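Long-range contacts in methionine-R-sulfoxide reductase (Neisseria meningitidis, PDB 3MMH), which catalyses the reduction of free methionine-R-sulfoxide to methionine, a GAF-fold enzyme whose oxidised form is probably regenerated by thioredoxin: residues Ser9-Leu14 against Gln140-Asp145; Ala13-Val18 against Glu45-Phe50. All blocks are in the same frame, centred on the assembly; numbering follows the deposited sequence.

Contact 1. Residues Ser9-Leu14 against Gln140-Asp145; sequences SDKAAL and QFDETD
K11 sends its side chain across to D145 and D142 with CG trans to the backbone N (chi1 -177°) and a single bend at chi3 (-61°), which brings NZ to the start of helix 143-165. That start is a capping box: D142 is the N-cap, its OD1 accepting from T144 N (2.9 Å), while OD2 of D145 accepts in return from D142 N at 2.9 Å. K11 joins the box and turns it into a salt-bridge network. The main link runs from K11 NZ to D145 OD2, 2.8 Å, on the syn side of the carboxylate and 19° out of its plane; the D142 amide uses the anti side of the same oxygen, so two donors grip it. The bond from NZ to D142 OD1 is weak, as is the one to the carbonyl O of Q140, which a water also bridges, accepting from NZ and donating weakly to Q140 O. The ammonium and the helix N terminus would both be expected to stabilise the two carboxylates in their ionised form. The other oxygen of D145, OD1, is taken by the hydroxyl of Y15, and a magnesium ion bound at Q140 and D145 lies about 3 Å from the D145 side chain. Beside the polar group lies a small apolar patch: CD of K11 runs past T144, 3.9 Å from its CG2. On its own side, D10 N-caps helix 11-27, OD2 accepting from A13 N. Thus two capped helix starts meet at the protein surface, their closest alpha carbons being A12 and T144, 6.2 Å apart, where CB of A12 rests against the T144 methyl, CG2, at 3.7 Å.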
ATOM      1  N   SER A   9      -7.824   5.606  23.695  1.00 15.30           N
ATOM      2  CA  SER A   9      -7.716   4.197  24.008  1.00 16.24           C
ATOM      3  C   SER A   9      -8.975   3.391  23.785  1.00 14.00           C
ATOM      4  O   SER A   9      -8.966   2.186  23.941  1.00 15.33           O
ATOM      5  CB  SER A   9      -7.285   4.057  25.482  1.00 20.61           C
ATOM      6  OG  SER A   9      -8.262   4.693  26.343  1.00 27.03           O
ATOM      7  N   ASP A  10     -10.060   4.057  23.391  1.00 14.19           N
ATOM      8  CA  ASP A  10     -11.328   3.448  23.045  1.00 13.25           C
ATOM      9  C   ASP A  10     -11.538   3.591  21.563  1.00 11.16           C
ATOM     10  O   ASP A  10     -11.271   4.637  20.961  1.00 12.30           O
ATOM     11  CB  ASP A  10     -12.449   4.237  23.778  1.00 15.64           C
ATOM     12  CG  ASP A  10     -13.824   3.894  23.331  1.00 17.35           C
ATOM     13  OD1 ASP A  10     -14.232   2.742  23.645  1.00 18.74           O
ATOM     14  OD2 ASP A  10     -14.413   4.680  22.558  1.00 17.90           O
ATOM     15  N   LYS A  11     -12.080   2.520  20.950  1.00 10.97           N
ATOM     16  CA  LYS A  11     -12.268   2.474  19.520  1.00 11.10           C
ATOM     17  C   LYS A  11     -12.992   3.670  18.959  1.00 10.03           C
ATOM     18  O   LYS A  11     -12.571   4.320  18.001  1.00 10.64           O
ATOM     19  CB  LYS A  11     -12.959   1.141  19.143  1.00 10.97           C
ATOM     20  CG  LYS A  11     -13.151   0.951  17.637  1.00 12.09           C
ATOM     21  CD  LYS A  11     -14.295  -0.051  17.298  1.00 13.70           C
ATOM     22  CE  LYS A  11     -14.092  -1.432  17.809  1.00 14.25           C
ATOM     23  NZ  LYS A  11     -15.185  -2.279  17.318  1.00 14.25           N
ATOM     24  N   ALA A  12     -14.203   3.954  19.481  1.00 10.89           N
ATOM     25  CA  ALA A  12     -15.022   5.056  18.969  1.00 11.45           C
ATOM     26  C   ALA A  12     -14.276   6.392  19.130  1.00 10.90           C
ATOM     27  O   ALA A  12     -14.261   7.206  18.184  1.00 11.47           O
ATOM     28  CB  ALA A  12     -16.392   5.065  19.650  1.00 13.01           C
ATOM     29  N   ALA A  13     -13.672   6.622  20.283  1.00 11.36           N
ATOM     30  CA  ALA A  13     -12.945   7.847  20.497  1.00 11.91           C
ATOM     31  C   ALA A  13     -11.800   7.960  19.491  1.00 10.59           C
ATOM     32  O   ALA A  13     -11.470   9.051  19.041  1.00 11.69           O
ATOM     33  CB  ALA A  13     -12.448   7.929  21.955  1.00 13.86           C
ATOM     34  N   LEU A  14     -11.125   6.832  19.180  1.00 10.74           N
ATOM     35  CA  LEU A  14     -10.016   6.884  18.244  1.00 10.50           C
ATOM     36  C   LEU A  14     -10.487   7.242  16.840  1.00 10.03           C
ATOM     37  O   LEU A  14      -9.854   8.028  16.154  1.00 10.47           O
ATOM     38  CB  LEU A  14      -9.211   5.575  18.285  1.00 11.02           C
ATOM     39  CG  LEU A  14      -7.921   5.579  17.448  1.00 11.11           C
ATOM     40  CD1 LEU A  14      -6.952   6.610  17.878  1.00 14.00           C
ATOM     41  CD2 LEU A  14      -7.289   4.182  17.482  1.00 12.97           C
ATOM     42  N   GLN A 140     -13.944  -8.348  15.720  1.00 15.01           N
ATOM     43  CA  GLN A 140     -13.197  -7.120  15.909  1.00 14.09           C
ATOM     44  C   GLN A 140     -13.972  -5.916  15.376  1.00 13.10           C
ATOM     45  O   GLN A 140     -13.682  -4.784  15.776  1.00 13.30           O
ATOM     46  CB  GLN A 140     -11.827  -7.242  15.241  1.00 13.54           C
ATOM     47  CG  GLN A 140     -10.905  -6.123  15.712  1.00 15.47           C
ATOM     48  CD  GLN A 140     -10.590  -6.185  17.202  1.00 18.28           C
ATOM     49  OE1 GLN A 140     -10.440  -7.290  17.728  1.00 20.01           O
ATOM     50  NE2 GLN A 140     -10.540  -5.040  17.897  1.00 17.13           N
ATOM     51  N   PHE A 141     -14.888  -6.135  14.458  1.00 11.95           N
ATOM     52  CA  PHE A 141     -15.585  -5.071  13.777  1.00 11.05           C
ATOM     53  C   PHE A 141     -17.074  -5.095  14.123  1.00 11.87           C
ATOM     54  O   PHE A 141     -17.702  -6.156  14.144  1.00 13.46           O
ATOM     55  CB  PHE A 141     -15.432  -5.133  12.248  1.00 10.92           C
ATOM     56  CG  PHE A 141     -13.987  -5.247  11.844  1.00 10.53           C
ATOM     57  CD1 PHE A 141     -13.188  -4.134  11.830  1.00 10.04           C
ATOM     58  CD2 PHE A 141     -13.418  -6.473  11.524  1.00 10.76           C
ATOM     59  CE1 PHE A 141     -11.849  -4.269  11.476  1.00 10.91           C
ATOM     60  CE2 PHE A 141     -12.094  -6.576  11.196  1.00 11.35           C
ATOM     61  CZ  PHE A 141     -11.297  -5.466  11.154  1.00 10.63           C
ATOM     62  N   ASP A 142     -17.599  -3.927  14.467  1.00 11.70           N
ATOM     63  CA  ASP A 142     -18.954  -3.814  14.890  1.00 12.12           C
ATOM     64  C   ASP A 142     -19.586  -2.523  14.342  1.00 12.08           C
ATOM     65  O   ASP A 142     -19.102  -1.941  13.363  1.00 12.48           O
ATOM     66  CB  ASP A 142     -19.023  -3.934  16.427  1.00 12.86           C
ATOM     67  CG  ASP A 142     -18.418  -2.788  17.149  1.00 14.36           C
ATOM     68  OD1 ASP A 142     -18.094  -1.767  16.537  1.00 14.16           O
ATOM     69  OD2 ASP A 142     -18.245  -2.875  18.380  1.00 18.67           O
ATOM     70  N   GLU A 143     -20.703  -2.108  14.955  1.00 12.83           N
ATOM     71  CA  GLU A 143     -21.424  -0.963  14.454  1.00 14.23           C
ATOM     72  C   GLU A 143     -20.598   0.345  14.479  1.00 12.13           C
ATOM     73  O   GLU A 143     -20.826   1.237  13.676  1.00 12.71           O
ATOM     74  CB  GLU A 143     -22.787  -0.782  15.164  1.00 14.75           C
ATOM     75  CG  GLU A 143     -22.730  -0.271  16.561  1.00 18.79           C
ATOM     76  CD  GLU A 143     -22.474  -1.338  17.605  1.00 18.03           C
ATOM     77  OE1 GLU A 143     -22.215  -2.502  17.240  1.00 18.65           O
ATOM     78  OE2 GLU A 143     -22.492  -0.939  18.839  1.00 20.69           O
ATOM     79  N   THR A 144     -19.681   0.440  15.412  1.00 12.38           N
ATOM     80  CA  THR A 144     -18.804   1.618  15.466  1.00 11.92           C
ATOM     81  C   THR A 144     -17.948   1.680  14.213  1.00 11.69           C
ATOM     82  O   THR A 144     -17.802   2.718  13.575  1.00 11.49           O
ATOM     83  CB  THR A 144     -17.935   1.597  16.730  1.00 13.04           C
ATOM     84  OG1 THR A 144     -18.801   1.651  17.878  1.00 16.76           O
ATOM     85  CG2 THR A 144     -16.964   2.703  16.821  1.00 13.28           C
ATOM     86  N   ASP A 145     -17.364   0.529  13.851  1.00 10.81           N
ATOM     87  CA  ASP A 145     -16.557   0.497  12.617  1.00 10.03           C
ATOM     88  C   ASP A 145     -17.422   0.790  11.371  1.00 10.10           C
ATOM     89  O   ASP A 145     -17.049   1.496  10.492  1.00 10.43           O
ATOM     90  CB  ASP A 145     -15.880  -0.883  12.459  1.00 10.25           C
ATOM     91  CG  ASP A 145     -15.056  -1.173  13.655  1.00 10.35           C
ATOM     92  OD1 ASP A 145     -13.886  -0.678  13.778  1.00 10.51           O
ATOM     93  OD2 ASP A 145     -15.531  -1.944  14.545  1.00 11.28           O
TER
HETATM   94  O   HOH W   1     -14.716  -4.736  18.567  1.00 20.11           O

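Contact 2. Residues Ala13-Val18 against Glu45-Phe50; sequences ALYREV and EAFGWF
V18 and A46 bring helix 11-27 and the end of helix 32-47 closest, their CA atoms 7.6 Å apart, just before the chain leaves the helix at G48 with positive phi (69°), after which the W49 side chain points toward helix 11-27. The centre of the contact is F47, with CG anti to its carbonyl carbon (chi1 -69°), which sets the ring between L14 on one face and Y15 OH and W49 on the other. Methyl CD2 of L14 makes a CH-pi contact, 4.0 Å from the F47 ring centroid; the same methyl also touches the carbonyl O of A46 at 3.3 Å. F47 in turn points CZ at the middle of the Y15 ring, 3.4 Å above its plane, but the two rings are oblique to each other, with planes at 39° and centroids 4.4 Å apart. CB of F47 covers the centre of one face of the W49 indole; F47 thus meets Y15 with CZ and W49 with CB. The hydroxyl of Y15 reaches the indole at its edge, in plane, with OH 3.2 Å from W49 CH2. A46 adds to the apolar layer, its CB 4.1 Å from L14 CD2. No hydrogen bond crosses this buried contact; the polar end of Y15 is satisfied by D145 OD1 on helix 143-165. That third helix also packs T144 and L149 against Y15, while W49 meets the ring of F141 and leads through F50 into strand 51-58, which carries W51 and Y55 of the methionine sulfoxide pocket.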
ATOM      1  N   ALA A  13     -13.672   6.622  20.283  1.00 11.36           N
ATOM      2  CA  ALA A  13     -12.945   7.847  20.497  1.00 11.91           C
ATOM      3  C   ALA A  13     -11.800   7.960  19.491  1.00 10.59           C
ATOM      4  O   ALA A  13     -11.470   9.051  19.041  1.00 11.69           O
ATOM      5  CB  ALA A  13     -12.448   7.929  21.955  1.00 13.86           C
ATOM      6  N   LEU A  14     -11.125   6.832  19.180  1.00 10.74           N
ATOM      7  CA  LEU A  14     -10.016   6.884  18.244  1.00 10.50           C
ATOM      8  C   LEU A  14     -10.487   7.242  16.840  1.00 10.03           C
ATOM      9  O   LEU A  14      -9.854   8.028  16.154  1.00 10.47           O
ATOM     10  CB  LEU A  14      -9.211   5.575  18.285  1.00 11.02           C
ATOM     11  CG  LEU A  14      -7.921   5.579  17.448  1.00 11.11           C
ATOM     12  CD1 LEU A  14      -6.952   6.610  17.878  1.00 14.00           C
ATOM     13  CD2 LEU A  14      -7.289   4.182  17.482  1.00 12.97           C
ATOM     14  N   TYR A  15     -11.613   6.692  16.394  1.00  9.53           N
ATOM     15  CA  TYR A  15     -12.155   7.127  15.110  1.00  8.84           C
ATOM     16  C   TYR A  15     -12.392   8.602  15.122  1.00 10.81           C
ATOM     17  O   TYR A  15     -12.135   9.298  14.141  1.00 10.41           O
ATOM     18  CB  TYR A  15     -13.467   6.395  14.786  1.00  9.76           C
ATOM     19  CG  TYR A  15     -13.307   5.018  14.179  1.00  9.38           C
ATOM     20  CD1 TYR A  15     -12.823   4.914  12.876  1.00  9.48           C
ATOM     21  CD2 TYR A  15     -13.704   3.878  14.818  1.00  9.60           C
ATOM     22  CE1 TYR A  15     -12.758   3.680  12.254  1.00  9.66           C
ATOM     23  CE2 TYR A  15     -13.643   2.629  14.201  1.00  9.89           C
ATOM     24  CZ  TYR A  15     -13.155   2.542  12.914  1.00  9.77           C
ATOM     25  OH  TYR A  15     -13.118   1.346  12.246  1.00 10.19           O
ATOM     26  N   ARG A  16     -13.009   9.166  16.168  1.00 10.77           N
ATOM     27  CA  ARG A  16     -13.278  10.590  16.197  1.00 11.20           C
ATOM     28  C   ARG A  16     -12.008  11.423  16.125  1.00 11.57           C
ATOM     29  O   ARG A  16     -11.999  12.515  15.573  1.00 13.25           O
ATOM     30  CB  ARG A  16     -14.090  10.947  17.453  1.00 13.30           C
ATOM     31  CG  ARG A  16     -15.475  10.369  17.441  1.00 14.43           C
ATOM     32  CD  ARG A  16     -16.408  10.865  18.509  1.00 18.37           C
ATOM     33  NE  ARG A  16     -16.033  10.440  19.835  1.00 23.61           N
ATOM     34  CZ  ARG A  16     -16.518   9.381  20.486  1.00 28.01           C
ATOM     35  NH1 ARG A  16     -17.354   8.563  19.878  1.00 29.75           N
ATOM     36  NH2 ARG A  16     -16.113   9.117  21.746  1.00 33.51           N
ATOM     37  N   GLU A  17     -10.937  10.909  16.716  1.00 12.35           N
ATOM     38  CA  GLU A  17      -9.623  11.525  16.652  1.00 13.54           C
ATOM     39  C   GLU A  17      -8.957  11.448  15.319  1.00 12.45           C
ATOM     40  O   GLU A  17      -8.369  12.415  14.851  1.00 13.84           O
ATOM     41  CB  GLU A  17      -8.716  10.955  17.759  1.00 14.11           C
ATOM     42  CG  GLU A  17      -7.392  11.543  17.936  1.00 16.42           C
ATOM     43  CD  GLU A  17      -6.584  10.976  19.070  1.00 18.42           C
ATOM     44  OE1 GLU A  17      -6.929   9.955  19.613  1.00 20.23           O
ATOM     45  OE2 GLU A  17      -5.532  11.555  19.424  1.00 24.92           O
ATOM     46  N   VAL A  18      -9.079  10.297  14.655  1.00 11.40           N
ATOM     47  CA  VAL A  18      -8.314   9.983  13.497  0.60 12.21           C
ATOM     48  C   VAL A  18      -9.004  10.397  12.185  1.00 11.28           C
ATOM     49  O   VAL A  18      -8.322  10.811  11.247  1.00 11.92           O
ATOM     50  CB  VAL A  18      -7.986   8.534  13.520  0.60 15.26           C
ATOM     51  CG1 VAL A  18      -7.450   7.997  12.126  0.60 14.78           C
ATOM     52  CG2 VAL A  18      -6.923   8.318  14.587  0.60 16.57           C
ATOM     53  N   GLU A  45      -1.731   2.068  11.386  1.00  9.53           N
ATOM     54  CA  GLU A  45      -0.987   2.586  12.535  1.00 10.82           C
ATOM     55  C   GLU A  45      -1.970   2.779  13.730  1.00  9.48           C
ATOM     56  O   GLU A  45      -1.651   2.424  14.869  1.00 11.51           O
ATOM     57  CB  GLU A  45      -0.240   3.900  12.226  1.00 11.73           C
ATOM     58  CG  GLU A  45       0.552   4.351  13.358  1.00 15.91           C
ATOM     59  CD  GLU A  45       1.494   5.500  13.149  1.00 17.28           C
ATOM     60  OE1 GLU A  45       1.477   6.108  12.111  1.00 16.90           O
ATOM     61  OE2 GLU A  45       2.279   5.819  14.074  1.00 24.87           O
ATOM     62  N   ALA A  46      -3.120   3.367  13.493  1.00  9.80           N
ATOM     63  CA  ALA A  46      -4.048   3.727  14.541  1.00 10.83           C
ATOM     64  C   ALA A  46      -4.670   2.475  15.164  1.00  9.95           C
ATOM     65  O   ALA A  46      -4.739   2.341  16.387  1.00 10.95           O
ATOM     66  CB  ALA A  46      -5.138   4.649  14.004  1.00 12.65           C
ATOM     67  N   PHE A  47      -5.171   1.571  14.320  1.00 10.01           N
ATOM     68  CA  PHE A  47      -5.990   0.443  14.848  1.00 10.39           C
ATOM     69  C   PHE A  47      -5.234  -0.892  14.880  1.00 10.40           C
ATOM     70  O   PHE A  47      -5.612  -1.778  15.631  1.00 12.42           O
ATOM     71  CB  PHE A  47      -7.259   0.266  13.985  1.00 10.22           C
ATOM     72  CG  PHE A  47      -8.212   1.407  14.145  1.00  9.44           C
ATOM     73  CD1 PHE A  47      -9.116   1.387  15.180  1.00 11.56           C
ATOM     74  CD2 PHE A  47      -8.220   2.490  13.279  1.00 11.26           C
ATOM     75  CE1 PHE A  47     -10.025   2.436  15.378  1.00 12.38           C
ATOM     76  CE2 PHE A  47      -9.082   3.518  13.513  1.00 12.28           C
ATOM     77  CZ  PHE A  47      -9.971   3.489  14.534  1.00 12.45           C
ATOM     78  N   GLY A  48      -4.148  -1.035  14.111  1.00 10.43           N
ATOM     79  CA  GLY A  48      -3.370  -2.243  14.198  1.00 11.17           C
ATOM     80  C   GLY A  48      -4.042  -3.460  13.660  1.00 11.41           C
ATOM     81  O   GLY A  48      -3.612  -4.601  13.953  1.00 13.55           O
ATOM     82  N   TRP A  49      -5.063  -3.341  12.816  1.00 10.52           N
ATOM     83  CA  TRP A  49      -5.729  -4.466  12.241  1.00 10.60           C
ATOM     84  C   TRP A  49      -4.736  -5.292  11.472  1.00  9.63           C
ATOM     85  O   TRP A  49      -3.780  -4.818  10.907  1.00 11.55           O
ATOM     86  CB  TRP A  49      -6.861  -4.002  11.304  1.00 10.17           C
ATOM     87  CG  TRP A  49      -7.965  -3.255  11.970  1.00 10.01           C
ATOM     88  CD1 TRP A  49      -8.545  -3.548  13.173  1.00 10.83           C
ATOM     89  CD2 TRP A  49      -8.582  -2.075  11.508  1.00  8.94           C
ATOM     90  NE1 TRP A  49      -9.535  -2.650  13.474  1.00 10.15           N
ATOM     91  CE2 TRP A  49      -9.598  -1.751  12.455  1.00  9.97           C
ATOM     92  CE3 TRP A  49      -8.460  -1.271  10.404  1.00  9.94           C
ATOM     93  CZ2 TRP A  49     -10.447  -0.649  12.281  1.00 10.17           C
ATOM     94  CZ3 TRP A  49      -9.314  -0.189  10.255  1.00  9.52           C
ATOM     95  CH2 TRP A  49     -10.305   0.138  11.184  1.00  9.62           C
ATOM     96  N   PHE A  50      -5.023  -6.580  11.356  1.00  9.64           N
ATOM     97  CA  PHE A  50      -4.213  -7.530  10.593  1.00  9.83           C
ATOM     98  C   PHE A  50      -4.046  -7.109   9.118  1.00  9.34           C
ATOM     99  O   PHE A  50      -2.925  -7.230   8.570  1.00  9.95           O
ATOM    100  CB  PHE A  50      -4.908  -8.903  10.640  1.00 11.38           C
ATOM    101  CG  PHE A  50      -4.205  -9.991   9.920  1.00 12.32           C
ATOM    102  CD1 PHE A  50      -2.968 -10.483  10.352  1.00 15.47           C
ATOM    103  CD2 PHE A  50      -4.805 -10.573   8.818  1.00 15.49           C
ATOM    104  CE1 PHE A  50      -2.296 -11.487   9.650  1.00 17.75           C
ATOM    105  CE2 PHE A  50      -4.150 -11.589   8.128  1.00 17.65           C
ATOM    106  CZ  PHE A  50      -2.987 -12.083   8.635  1.00 17.56           C
TER

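In the fold
From the N terminus, both contacts start on the first turns of helix 11-27 and share A13 and L14. Contact 2 closes the shorter loop, a helical hairpin in which the chain returns through helix 32-47. Contact 1 closes a far longer one, spanning that hairpin and the antiparallel sheet before the chain reaches helix 143-165. The two loops start from the same stretch, and contact 1 reaches on past the far end of contact 2. Their centres are only 8 Å apart, and they touch each other through side chains. Together they tie helices 11-27, 32-47 and 143-165 to one another at one end of the GAF fold.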